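Cg3027-pa (Drosophila melanogaster, PDB 2VHH) probably hydrolyses N-carbamoyl-beta-alanine to beta-alanine, ammonia and carbon dioxide, the last step of pyrimidine breakdown, working as a homooctamer. Local coordinates at residues E24-L29 with E33-L38; P267-E272 with P313-S318; E272-A277 with G325-S330; A279-T284 with R349-F354. All coordinates share one frame; numbering follows the deposited sequence.

Interaction 1 (E24-L29 with E33-L38); sequences EVKRIL and EEDQTL
Lys26 lays its aliphatic chain along the backbone of the loop that follows its own helix, and this makes up the close-packed part of the contact. Its CB is 3.5 Å from Glu33 O, and two carbons further on, CD is 3.6 Å from that same Glu33 O. One backbone carbonyl is therefore spanned by the methylene chain rather than met by the amine. The chain runs extended beyond CG (chi2 -173°), which carries its end past Glu33 and up to Asp35. There the two side chains cross at about a right angle. Lys26 CE lies 3.5 Å from Asp35 OD2, while Lys26 NZ forms a salt bridge with Asp35 OD1 at 3.3 Å, its hydrogen bond a weak one. Asp35 OD1 has a further partner in Asn10 ND2, which probably does more than the lysine to fix the carboxylate.

Helix 19-29 ends just before this loop, and the chain doubles back closely enough for Arg27 CA and Glu33 CA to stand 4.6 Å apart. Gln36 then centres an inverse gamma turn, and backbone bonds from Gln36 to Arg59 and from Leu38 to Gly57 lay the loop beside strand 54-59, an outermost strand of the seven-stranded sheet.

The other side is loose. Glu33 and Glu34 direct their CB atoms away from the helix, and both residues are exposed. Arg27 also turns its end from the loop: its NH1 forms a salt bridge to Glu24 OE2 at 3.0 Å within the helix, and its NH2 reaches Glu266 of a second subunit.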
loop_
_atom_site.group_PDB
_atom_site.type_symbol
_atom_site.label_atom_id
_atom_site.label_comp_id
_atom_site.label_asym_id
_atom_site.label_seq_id
_atom_site.Cartn_x
_atom_site.Cartn_y
_atom_site.Cartn_z
ATOM N N GLU C 24 6.319 49.278 -20.846
ATOM C CA GLU C 24 5.838 47.961 -21.304
ATOM C C GLU C 24 6.877 46.853 -21.132
ATOM O O GLU C 24 6.552 45.728 -20.739
ATOM C CB GLU C 24 5.383 48.018 -22.770
ATOM C CG GLU C 24 3.926 48.431 -22.948
ATOM C CD GLU C 24 2.932 47.357 -22.491
ATOM O OE1 GLU C 24 2.626 46.437 -23.289
ATOM O OE2 GLU C 24 2.444 47.445 -21.341
ATOM N N VAL C 25 8.122 47.184 -21.442
ATOM C CA VAL C 25 9.241 46.263 -21.301
ATOM C C VAL C 25 9.489 45.950 -19.833
ATOM O O VAL C 25 9.611 44.785 -19.457
ATOM C CB VAL C 25 10.523 46.829 -21.985
ATOM C CG1 VAL C 25 11.792 46.150 -21.479
ATOM C CG2 VAL C 25 10.415 46.695 -23.501
ATOM N N LYS C 26 9.552 46.985 -19.005
ATOM C CA LYS C 26 9.715 46.804 -17.559
ATOM C C LYS C 26 8.609 45.972 -16.912
ATOM O O LYS C 26 8.861 45.234 -15.964
ATOM C CB LYS C 26 9.840 48.150 -16.839
ATOM C CG LYS C 26 11.270 48.620 -16.658
ATOM C CD LYS C 26 11.309 49.862 -15.804
ATOM C CE LYS C 26 12.691 50.096 -15.265
ATOM N NZ LYS C 26 12.871 51.491 -14.799
ATOM N N ARG C 27 7.389 46.102 -17.426
ATOM C CA ARG C 27 6.250 45.346 -16.918
ATOM C C ARG C 27 6.450 43.843 -17.125
ATOM O O ARG C 27 6.172 43.046 -16.225
ATOM C CB ARG C 27 4.957 45.799 -17.605
ATOM C CG ARG C 27 3.696 45.536 -16.793
ATOM C CD ARG C 27 2.439 45.663 -17.642
ATOM N NE ARG C 27 2.018 44.370 -18.195
ATOM C CZ ARG C 27 2.281 43.940 -19.431
ATOM N NH1 ARG C 27 2.977 44.690 -20.280
ATOM N NH2 ARG C 27 1.840 42.752 -19.821
ATOM N N ILE C 28 6.939 43.465 -18.305
ATOM C CA ILE C 28 7.107 42.049 -18.630
ATOM C C ILE C 28 8.432 41.453 -18.118
ATOM O O ILE C 28 8.502 40.257 -17.810
ATOM C CB ILE C 28 6.840 41.719 -20.148
ATOM C CG1 ILE C 28 8.123 41.617 -20.955
ATOM C CG2 ILE C 28 5.884 42.719 -20.777
ATOM C CD1 ILE C 28 7.994 40.674 -22.131
ATOM N N LEU C 29 9.467 42.287 -18.015
ATOM C CA LEU C 29 10.773 41.840 -17.512
ATOM C C LEU C 29 10.847 41.819 -15.992
ATOM O O LEU C 29 11.326 40.854 -15.402
ATOM C CB LEU C 29 11.922 42.694 -18.058
ATOM C CG LEU C 29 12.396 42.556 -19.507
ATOM C CD1 LEU C 29 13.679 43.336 -19.686
ATOM C CD2 LEU C 29 12.607 41.098 -19.899
ATOM N N GLU C 33 5.624 48.547 -13.932
ATOM C CA GLU C 33 5.850 49.486 -15.047
ATOM C C GLU C 33 7.014 50.458 -14.781
ATOM O O GLU C 33 7.827 50.710 -15.674
ATOM C CB GLU C 33 4.571 50.237 -15.458
ATOM C CG GLU C 33 3.782 50.886 -14.314
ATOM C CD GLU C 33 2.818 49.913 -13.648
ATOM O OE1 GLU C 33 1.675 49.767 -14.143
ATOM O OE2 GLU C 33 3.211 49.296 -12.629
ATOM N N GLU C 34 7.092 50.996 -13.563
ATOM C CA GLU C 34 8.276 51.759 -13.143
ATOM C C GLU C 34 8.785 51.315 -11.766
ATOM O O GLU C 34 8.032 50.760 -10.959
ATOM C CB GLU C 34 8.045 53.282 -13.219
ATOM C CG GLU C 34 7.387 53.912 -12.001
ATOM C CD GLU C 34 5.889 53.715 -11.985
ATOM O OE1 GLU C 34 5.173 54.681 -12.341
ATOM O OE2 GLU C 34 5.432 52.601 -11.632
ATOM N N ASP C 35 10.072 51.550 -11.520
ATOM C CA ASP C 35 10.709 51.136 -10.271
ATOM C C ASP C 35 10.116 51.833 -9.059
ATOM O O ASP C 35 9.872 53.042 -9.080
ATOM C CB ASP C 35 12.216 51.361 -10.328
ATOM C CG ASP C 35 12.888 50.513 -11.383
ATOM O OD1 ASP C 35 14.032 50.850 -11.768
ATOM O OD2 ASP C 35 12.273 49.516 -11.830
ATOM N N GLN C 36 9.861 51.049 -8.018
ATOM C CA GLN C 36 9.384 51.575 -6.750
ATOM C C GLN C 36 10.596 51.922 -5.902
ATOM O O GLN C 36 11.041 51.138 -5.062
ATOM C CB GLN C 36 8.481 50.565 -6.044
ATOM C CG GLN C 36 7.087 50.414 -6.661
ATOM C CD GLN C 36 6.419 49.096 -6.273
ATOM O OE1 GLN C 36 6.781 48.025 -6.775
ATOM N NE2 GLN C 36 5.437 49.171 -5.376
ATOM N N THR C 37 11.131 53.108 -6.158
ATOM C CA THR C 37 12.354 53.599 -5.550
ATOM C C THR C 37 12.134 53.976 -4.085
ATOM O O THR C 37 11.193 54.686 -3.760
ATOM C CB THR C 37 12.865 54.804 -6.384
ATOM O OG1 THR C 37 13.489 54.311 -7.574
ATOM C CG2 THR C 37 13.850 55.684 -5.615
ATOM N N LEU C 38 13.002 53.471 -3.211
ATOM C CA LEU C 38 13.016 53.838 -1.804
ATOM C C LEU C 38 14.090 54.907 -1.618
ATOM O O LEU C 38 15.213 54.761 -2.108
ATOM C CB LEU C 38 13.349 52.617 -0.953
ATOM C CG LEU C 38 12.801 52.370 0.456
ATOM C CD1 LEU C 38 13.824 51.561 1.222
ATOM C CD2 LEU C 38 12.479 53.626 1.234
#

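Interaction 2 (P267-E272 with P313-S318); sequences PLWSIE and PFYGSS
Tyr315 sets the edge of its ring against the face of the Trp269 indole in a T-shaped stack. The planes stand 79° apart, and the centroids of the phenol and of the five-membered indole ring are 5.5 Å from each other. The touching atom is Tyr315 CE1, 3.7 Å from Trp269 CG and lying over the CG side of the indole. Beyond it, Tyr315 OH passes 3.8 Å from Trp269 CE3, but the hydroxyl is hydrogen-bonded with Ser265 OG.

Trp269 meets the second partner through its edge. Its CG is anti to the backbone N (chi1 -169°), which extends the indole from the helix toward the loop, and NE1 donates to Ser317 O at 3.0 Å. The carbonyl oxygen lies close to the indole plane, whereas the donor sits well above the carbonyl plane and so is not on a lone pair.

Helix 266-280 is the connection in a beta-alpha-beta crossover between the parallel neighbouring strands 253-258 and 283-295, and strand 308-315 lies antiparallel next to the latter. The contact thus ties the crossover helix to the end of an outermost strand of this five-stranded sheet. Just past that strand, Gly316 and Ser317 both take positive phi, and Ser317 OG bonds back to Tyr315 O at 2.7 Å. Ser317 O also accepts from Ser330 OG, giving this buried carbonyl two donors.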
loop_
_atom_site.group_PDB
_atom_site.type_symbol
_atom_site.label_atom_id
_atom_site.label_comp_id
_atom_site.label_asym_id
_atom_site.label_seq_id
_atom_site.Cartn_x
_atom_site.Cartn_y
_atom_site.Cartn_z
ATOM N N PRO C 267 22.373 33.611 -17.968
ATOM C CA PRO C 267 20.965 33.622 -18.371
ATOM C C PRO C 267 20.023 33.062 -17.306
ATOM O O PRO C 267 18.889 33.521 -17.189
ATOM C CB PRO C 267 20.948 32.713 -19.601
ATOM C CG PRO C 267 22.298 32.804 -20.150
ATOM C CD PRO C 267 23.202 32.908 -18.965
ATOM N N LEU C 268 20.497 32.092 -16.530
ATOM C CA LEU C 268 19.678 31.455 -15.509
ATOM C C LEU C 268 19.441 32.360 -14.291
ATOM O O LEU C 268 18.418 32.235 -13.608
ATOM C CB LEU C 268 20.263 30.101 -15.059
ATOM C CG LEU C 268 21.064 29.168 -15.973
ATOM C CD1 LEU C 268 21.336 27.878 -15.236
ATOM C CD2 LEU C 268 20.405 28.883 -17.305
ATOM N N TRP C 269 20.377 33.267 -14.030
ATOM C CA TRP C 269 20.336 34.113 -12.827
ATOM C C TRP C 269 19.003 34.816 -12.609
ATOM O O TRP C 269 18.497 34.845 -11.496
ATOM C CB TRP C 269 21.473 35.142 -12.836
ATOM C CG TRP C 269 21.622 35.850 -11.526
ATOM C CD1 TRP C 269 21.336 37.166 -11.260
ATOM C CD2 TRP C 269 22.078 35.281 -10.294
ATOM N NE1 TRP C 269 21.589 37.446 -9.938
ATOM C CE2 TRP C 269 22.047 36.310 -9.322
ATOM C CE3 TRP C 269 22.509 34.004 -9.914
ATOM C CZ2 TRP C 269 22.429 36.096 -7.994
ATOM C CZ3 TRP C 269 22.890 33.793 -8.597
ATOM C CH2 TRP C 269 22.852 34.838 -7.650
ATOM N N SER C 270 18.441 35.367 -13.679
ATOM C CA SER C 270 17.173 36.095 -13.616
ATOM C C SER C 270 15.948 35.168 -13.536
ATOM O O SER C 270 14.826 35.625 -13.302
ATOM C CB SER C 270 17.043 37.031 -14.825
ATOM O OG SER C 270 17.199 36.319 -16.049
ATOM N N ILE C 271 16.174 33.872 -13.715
ATOM C CA ILE C 271 15.090 32.919 -13.875
ATOM C C ILE C 271 14.798 32.146 -12.600
ATOM O O ILE C 271 13.662 32.116 -12.130
ATOM C CB ILE C 271 15.402 31.922 -15.011
ATOM C CG1 ILE C 271 15.737 32.659 -16.323
ATOM C CG2 ILE C 271 14.278 30.907 -15.180
ATOM C CD1 ILE C 271 14.591 33.430 -16.961
ATOM N N GLU C 272 15.818 31.521 -12.035
ATOM C CA GLU C 272 15.600 30.537 -10.971
ATOM C C GLU C 272 15.113 31.111 -9.630
ATOM O O GLU C 272 14.112 30.646 -9.083
ATOM C CB GLU C 272 16.831 29.643 -10.796
ATOM C CG GLU C 272 17.171 28.849 -12.062
ATOM C CD GLU C 272 18.575 28.232 -12.049
ATOM O OE1 GLU C 272 18.662 26.982 -12.090
ATOM O OE2 GLU C 272 19.583 28.995 -12.003
ATOM N N PRO C 313 34.897 36.425 -14.788
ATOM C CA PRO C 313 34.469 37.317 -13.710
ATOM C C PRO C 313 33.135 36.909 -13.058
ATOM O O PRO C 313 32.245 36.388 -13.742
ATOM C CB PRO C 313 34.338 38.660 -14.426
ATOM C CG PRO C 313 33.954 38.281 -15.857
ATOM C CD PRO C 313 34.417 36.871 -16.109
ATOM N N PHE C 314 33.012 37.126 -11.746
ATOM C CA PHE C 314 31.743 36.908 -11.047
ATOM C C PHE C 314 30.839 38.078 -11.367
ATOM O O PHE C 314 31.265 39.222 -11.244
ATOM C CB PHE C 314 31.947 36.802 -9.540
ATOM C CG PHE C 314 32.627 35.540 -9.113
ATOM C CD1 PHE C 314 33.988 35.531 -8.832
ATOM C CD2 PHE C 314 31.912 34.360 -8.996
ATOM C CE1 PHE C 314 34.626 34.374 -8.443
ATOM C CE2 PHE C 314 32.548 33.195 -8.606
ATOM C CZ PHE C 314 33.908 33.207 -8.328
ATOM N N TYR C 315 29.602 37.792 -11.785
ATOM C CA TYR C 315 28.738 38.816 -12.397
ATOM C C TYR C 315 27.744 39.539 -11.490
ATOM O O TYR C 315 26.795 40.133 -11.988
ATOM C CB TYR C 315 28.012 38.275 -13.646
ATOM C CG TYR C 315 27.180 37.037 -13.408
ATOM C CD1 TYR C 315 25.954 37.098 -12.754
ATOM C CD2 TYR C 315 27.620 35.795 -13.847
ATOM C CE1 TYR C 315 25.206 35.946 -12.533
ATOM C CE2 TYR C 315 26.878 34.651 -13.641
ATOM C CZ TYR C 315 25.682 34.730 -12.985
ATOM O OH TYR C 315 24.967 33.583 -12.791
ATOM N N GLY C 316 27.943 39.489 -10.176
ATOM C CA GLY C 316 27.088 40.221 -9.234
ATOM C C GLY C 316 25.610 40.123 -9.562
ATOM O O GLY C 316 25.051 39.024 -9.580
ATOM N N SER C 317 24.982 41.272 -9.829
ATOM C CA SER C 317 23.569 41.368 -10.256
ATOM C C SER C 317 22.555 40.892 -9.225
ATOM O O SER C 317 21.480 40.400 -9.577
ATOM C CB SER C 317 23.321 40.644 -11.579
ATOM O OG SER C 317 24.291 40.983 -12.545
ATOM N N SER C 318 22.892 41.043 -7.949
ATOM C CA SER C 318 21.979 40.676 -6.875
ATOM C C SER C 318 20.657 41.430 -7.002
ATOM O O SER C 318 20.636 42.603 -7.403
ATOM C CB SER C 318 22.606 40.974 -5.515
ATOM O OG SER C 318 23.903 40.431 -5.442
#

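Interaction 3 (E272-A277 with G325-S330); sequences EARNAA and GSRTPS
Arg274 and Gly325 are joined by hydrogen bonds, the only ones between the two segments. The guanidinium presents NE and NH2 together, both donating to a single acceptor. Arg274 NH2 lies 2.7 Å from Gly325 O, almost in line with the carbonyl bond and with an N-H...O angle of 159°. Arg274 NE is 3.1 Å from Gly325 O and stands above the carbonyl plane, its N-H less well directed. The oxygen lies in the guanidinium plane for both donors, so the pair of bonds fixes the rotation of that group. The bend of the arginine chain at chi2 (95°) turns it toward the loop.

Van der Waals packing comes from Arg327, whose methylenes cover one face of the Arg274 guanidinium. Arg327 CG is 3.5 Å from Arg274 NE, above the group but off its centre, and Arg327 CD is 3.7 Å from Arg274 CD. The two side chains cross at about a right angle.

The two charged ends, Arg274 NH1 and Arg327 NE 4.9 Å apart, each have their own polar partners, which probably ease the closeness of like charges. Arg327 folds back on its own loop, where NE lies 2.7 Å from Thr328 O and NH2 lies 2.8 Å from that same Thr328 O. Its NH2 also donates to Ser330 OG, and Tyr319 adds a cation-pi contact. Arg274 NH1 makes a weak bond to Leu29 O.

All four touching residues are buried. They join helix 266-280 to the loop between strands 308-315 and 337-344, the passage from one sheet to the other in the layered alpha-beta-beta-alpha sandwich of the carbon-nitrogen hydrolases.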
loop_
_atom_site.group_PDB
_atom_site.type_symbol
_atom_site.label_atom_id
_atom_site.label_comp_id
_atom_site.label_asym_id
_atom_site.label_seq_id
_atom_site.Cartn_x
_atom_site.Cartn_y
_atom_site.Cartn_z
ATOM N N GLU C 272 15.818 31.521 -12.035
ATOM C CA GLU C 272 15.600 30.537 -10.971
ATOM C C GLU C 272 15.113 31.111 -9.630
ATOM O O GLU C 272 14.112 30.646 -9.083
ATOM C CB GLU C 272 16.831 29.643 -10.796
ATOM C CG GLU C 272 17.171 28.849 -12.062
ATOM C CD GLU C 272 18.575 28.232 -12.049
ATOM O OE1 GLU C 272 18.662 26.982 -12.090
ATOM O OE2 GLU C 272 19.583 28.995 -12.003
ATOM N N ALA C 273 15.814 32.106 -9.103
ATOM C CA ALA C 273 15.423 32.722 -7.842
ATOM C C ALA C 273 14.077 33.392 -7.985
ATOM O O ALA C 273 13.293 33.427 -7.031
ATOM C CB ALA C 273 16.455 33.725 -7.410
ATOM N N ARG C 274 13.827 33.924 -9.184
ATOM C CA ARG C 274 12.571 34.577 -9.530
ATOM C C ARG C 274 11.404 33.598 -9.503
ATOM O O ARG C 274 10.351 33.900 -8.929
ATOM C CB ARG C 274 12.666 35.189 -10.914
ATOM C CG ARG C 274 11.411 35.905 -11.361
ATOM C CD ARG C 274 11.488 37.388 -11.069
ATOM N NE ARG C 274 10.304 38.066 -11.572
ATOM C CZ ARG C 274 10.169 38.526 -12.810
ATOM N NH1 ARG C 274 11.161 38.400 -13.674
ATOM N NH2 ARG C 274 9.036 39.108 -13.178
ATOM N N ASN C 275 11.600 32.428 -10.121
ATOM C CA ASN C 275 10.583 31.369 -10.164
ATOM C C ASN C 275 10.238 30.865 -8.771
ATOM O O ASN C 275 9.080 30.670 -8.441
ATOM C CB ASN C 275 11.051 30.206 -11.064
ATOM C CG ASN C 275 9.933 29.195 -11.387
ATOM O OD1 ASN C 275 9.084 28.881 -10.566
ATOM N ND2 ASN C 275 9.958 28.676 -12.588
ATOM N N ALA C 276 11.257 30.654 -7.960
ATOM C CA ALA C 276 11.077 30.175 -6.611
ATOM C C ALA C 276 10.127 31.075 -5.818
ATOM O O ALA C 276 9.251 30.580 -5.097
ATOM C CB ALA C 276 12.400 30.115 -5.935
ATOM N N ALA C 277 10.318 32.391 -5.955
ATOM C CA ALA C 277 9.474 33.389 -5.313
ATOM C C ALA C 277 8.023 33.233 -5.726
ATOM O O ALA C 277 7.135 33.275 -4.880
ATOM C CB ALA C 277 9.960 34.789 -5.656
ATOM N N GLY C 325 5.355 38.006 -8.239
ATOM C CA GLY C 325 5.986 37.952 -9.559
ATOM C C GLY C 325 6.790 39.184 -9.941
ATOM O O GLY C 325 7.458 39.191 -10.985
ATOM N N SER C 326 6.717 40.235 -9.119
ATOM C CA SER C 326 7.514 41.432 -9.347
ATOM C C SER C 326 8.910 41.243 -8.760
ATOM O O SER C 326 9.143 40.327 -7.965
ATOM C CB SER C 326 6.836 42.648 -8.744
ATOM O OG SER C 326 6.496 42.390 -7.402
ATOM N N ARG C 327 9.842 42.097 -9.181
ATOM C CA ARG C 327 11.229 42.001 -8.755
ATOM C C ARG C 327 11.956 43.324 -8.912
ATOM O O ARG C 327 11.610 44.159 -9.739
ATOM C CB ARG C 327 11.981 40.915 -9.537
ATOM C CG ARG C 327 11.979 41.117 -11.049
ATOM C CD ARG C 327 13.220 40.548 -11.710
ATOM N NE ARG C 327 14.388 41.384 -11.471
ATOM C CZ ARG C 327 15.632 41.074 -11.832
ATOM N NH1 ARG C 327 15.887 39.927 -12.454
ATOM N NH2 ARG C 327 16.626 41.917 -11.561
ATOM N N THR C 328 12.989 43.476 -8.102
ATOM C CA THR C 328 13.879 44.613 -8.096
ATOM C C THR C 328 14.798 44.620 -9.338
ATOM O O THR C 328 15.022 43.575 -9.946
ATOM C CB THR C 328 14.666 44.506 -6.794
ATOM O OG1 THR C 328 13.989 45.259 -5.786
ATOM C CG2 THR C 328 16.087 44.967 -6.932
ATOM N N PRO C 329 15.302 45.800 -9.749
ATOM C CA PRO C 329 16.424 45.808 -10.705
ATOM C C PRO C 329 17.686 45.240 -10.074
ATOM O O PRO C 329 17.902 45.415 -8.884
ATOM C CB PRO C 329 16.646 47.295 -10.996
ATOM C CG PRO C 329 15.433 47.987 -10.516
ATOM C CD PRO C 329 14.865 47.162 -9.404
ATOM N N SER C 330 18.519 44.582 -10.869
ATOM C CA SER C 330 19.769 44.014 -10.377
ATOM C C SER C 330 20.783 45.063 -9.972
ATOM O O SER C 330 20.804 46.154 -10.545
ATOM C CB SER C 330 20.385 43.140 -11.454
ATOM O OG SER C 330 19.832 41.838 -11.413
#

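Interaction 4 (A279-T284 with R349-F354); sequences ANSYFT and RQVKDF
Ser281 fits its short side chain against Val351 and Lys352 on one side of helix 347-355. Its CB is 3.7 Å from Lys352 CG, and its OG lies 3.4 Å from Val351 CG1. Both are van der Waals contacts, and the sheltered hydroxyl faces a methyl group here. Val351 CG1 is anti to the backbone N (chi1 174°), the branch that meets the serine.

Ser281 is also where helix 266-280 gives way to strand 283-295. Its positive phi of 47°, with two bonds back into the last helical turn, defines a Schellman motif. The chain reverses through this residue before entering the five-stranded sheet, so helix 347-355 packs against the turn itself, with Ser281 CA and Lys352 CA 6.1 Å apart.

Lys352 runs alongside the turn with its chain extended beyond CG. On the way CE comes within 3.9 Å of Ser281 O and 4.1 Å of Asn280 O, again as packing. The chain carries NZ onward to a salt bridge with Glu176 of a third subunit. Arg349 and Asp353 also form salt bridges to that subunit, to Glu176 and Arg170 respectively.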
loop_
_atom_site.group_PDB
_atom_site.type_symbol
_atom_site.label_atom_id
_atom_site.label_comp_id
_atom_site.label_asym_id
_atom_site.label_seq_id
_atom_site.Cartn_x
_atom_site.Cartn_y
_atom_site.Cartn_z
ATOM N N ALA C 279 6.475 30.467 -7.315
ATOM C CA ALA C 279 5.919 29.154 -7.024
ATOM C C ALA C 279 5.570 29.002 -5.544
ATOM O O ALA C 279 4.534 28.432 -5.197
ATOM C CB ALA C 279 6.896 28.063 -7.470
ATOM N N ASN C 280 6.427 29.540 -4.681
ATOM C CA ASN C 280 6.311 29.335 -3.247
ATOM C C ASN C 280 5.725 30.502 -2.493
ATOM O O ASN C 280 5.604 30.448 -1.270
ATOM C CB ASN C 280 7.661 29.004 -2.671
ATOM C CG ASN C 280 8.192 27.707 -3.197
ATOM O OD1 ASN C 280 7.765 26.632 -2.772
ATOM N ND2 ASN C 280 9.131 27.792 -4.135
ATOM N N SER C 281 5.354 31.546 -3.232
ATOM C CA SER C 281 4.745 32.743 -2.668
ATOM C C SER C 281 5.473 33.287 -1.430
ATOM O O SER C 281 4.878 33.519 -0.372
ATOM C CB SER C 281 3.248 32.534 -2.476
ATOM O OG SER C 281 2.659 32.473 -3.767
ATOM N N TYR C 282 6.778 33.467 -1.582
ATOM C CA TYR C 282 7.583 34.136 -0.586
ATOM C C TYR C 282 8.590 35.037 -1.279
ATOM O O TYR C 282 8.633 35.082 -2.509
ATOM C CB TYR C 282 8.274 33.143 0.371
ATOM C CG TYR C 282 9.139 32.054 -0.245
ATOM C CD1 TYR C 282 9.212 30.792 0.349
ATOM C CD2 TYR C 282 9.881 32.272 -1.404
ATOM C CE1 TYR C 282 9.997 29.778 -0.191
ATOM C CE2 TYR C 282 10.662 31.261 -1.959
ATOM C CZ TYR C 282 10.718 30.019 -1.343
ATOM O OH TYR C 282 11.499 29.015 -1.877
ATOM N N PHE C 283 9.385 35.756 -0.492
ATOM C CA PHE C 283 10.425 36.627 -1.023
ATOM C C PHE C 283 11.713 35.872 -1.239
ATOM O O PHE C 283 12.048 34.975 -0.483
ATOM C CB PHE C 283 10.664 37.809 -0.090
ATOM C CG PHE C 283 9.560 38.831 -0.115
ATOM C CD1 PHE C 283 8.512 38.762 0.789
ATOM C CD2 PHE C 283 9.576 39.867 -1.038
ATOM C CE1 PHE C 283 7.489 39.710 0.768
ATOM C CE2 PHE C 283 8.563 40.823 -1.059
ATOM C CZ PHE C 283 7.521 40.746 -0.164
ATOM N N THR C 284 12.441 36.264 -2.270
ATOM C CA THR C 284 13.655 35.593 -2.675
ATOM C C THR C 284 14.780 36.629 -2.765
ATOM O O THR C 284 14.573 37.719 -3.311
ATOM C CB THR C 284 13.370 34.893 -4.014
ATOM O OG1 THR C 284 13.248 33.478 -3.801
ATOM C CG2 THR C 284 14.440 35.173 -5.030
ATOM N N ARG C 349 0.929 35.942 2.411
ATOM C CA ARG C 349 -0.379 35.324 2.603
ATOM C C ARG C 349 -1.357 35.801 1.542
ATOM O O ARG C 349 -2.126 35.014 1.002
ATOM C CB ARG C 349 -0.924 35.593 3.999
ATOM C CG ARG C 349 -2.328 35.092 4.194
ATOM C CD ARG C 349 -2.855 35.488 5.528
ATOM N NE ARG C 349 -2.158 34.757 6.570
ATOM C CZ ARG C 349 -2.376 34.932 7.862
ATOM N NH1 ARG C 349 -3.282 35.821 8.255
ATOM N NH2 ARG C 349 -1.688 34.224 8.755
ATOM N N GLN C 350 -1.312 37.094 1.240
ATOM C CA GLN C 350 -2.228 37.695 0.267
ATOM C C GLN C 350 -2.104 37.040 -1.103
ATOM O O GLN C 350 -3.107 36.797 -1.773
ATOM C CB GLN C 350 -2.017 39.209 0.155
ATOM C CG GLN C 350 -2.488 39.978 1.360
ATOM C CD GLN C 350 -2.048 41.426 1.364
ATOM O OE1 GLN C 350 -1.722 42.003 0.331
ATOM N NE2 GLN C 350 -2.051 42.027 2.540
ATOM N N VAL C 351 -0.873 36.755 -1.509
ATOM C CA VAL C 351 -0.636 36.102 -2.783
ATOM C C VAL C 351 -1.069 34.634 -2.710
ATOM O O VAL C 351 -1.652 34.108 -3.659
ATOM C CB VAL C 351 0.833 36.246 -3.240
ATOM C CG1 VAL C 351 1.094 35.445 -4.494
ATOM C CG2 VAL C 351 1.160 37.701 -3.502
ATOM N N LYS C 352 -0.807 33.990 -1.573
ATOM C CA LYS C 352 -1.233 32.601 -1.356
ATOM C C LYS C 352 -2.735 32.454 -1.490
ATOM O O LYS C 352 -3.205 31.563 -2.188
ATOM C CB LYS C 352 -0.772 32.064 0.004
ATOM C CG LYS C 352 0.678 31.631 0.024
ATOM C CD LYS C 352 1.080 31.087 1.380
ATOM C CE LYS C 352 2.588 31.042 1.508
ATOM N NZ LYS C 352 2.993 30.538 2.836
ATOM N N ASP C 353 -3.476 33.340 -0.834
ATOM C CA ASP C 353 -4.934 33.323 -0.877
ATOM C C ASP C 353 -5.503 33.614 -2.261
ATOM O O ASP C 353 -6.525 33.045 -2.641
ATOM C CB ASP C 353 -5.501 34.302 0.145
ATOM C CG ASP C 353 -5.247 33.855 1.563
ATOM O OD1 ASP C 353 -4.753 32.715 1.744
ATOM O OD2 ASP C 353 -5.547 34.634 2.496
ATOM N N PHE C 354 -4.834 34.484 -3.011
ATOM C CA PHE C 354 -5.317 34.889 -4.334
ATOM C C PHE C 354 -4.985 33.860 -5.418
ATOM O O PHE C 354 -5.879 33.392 -6.128
ATOM C CB PHE C 354 -4.807 36.292 -4.724
ATOM C CG PHE C 354 -5.311 36.782 -6.067
ATOM C CD1 PHE C 354 -6.643 37.170 -6.236
ATOM C CD2 PHE C 354 -4.452 36.859 -7.169
ATOM C CE1 PHE C 354 -7.115 37.618 -7.489
ATOM C CE2 PHE C 354 -4.910 37.307 -8.422
ATOM C CZ PHE C 354 -6.244 37.686 -8.582
#

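In the fold
Helix 266-280 connects three of the contacts: interactions 2 and 3 share Glu272, and interaction 4 takes up the helix's C-terminal end. Interaction 3 occupies the middle, with its centre 11 Å from that of interaction 2, 12 Å from interaction 4 and 13 Å from interaction 1. It touches all three: Ser330 OG is 2.9 Å from Ser317 O, Ala277 CB is 3.4 Å from Tyr282 O, and Arg274 NH1 is 3.0 Å from Leu29 O. Interactions 2 and 4 lie about 23 Å apart between centres. All four adjoin a second subunit. None of their segments contains a cysteine, so none carries the nucleophile of the family's Glu-Lys-Cys triad.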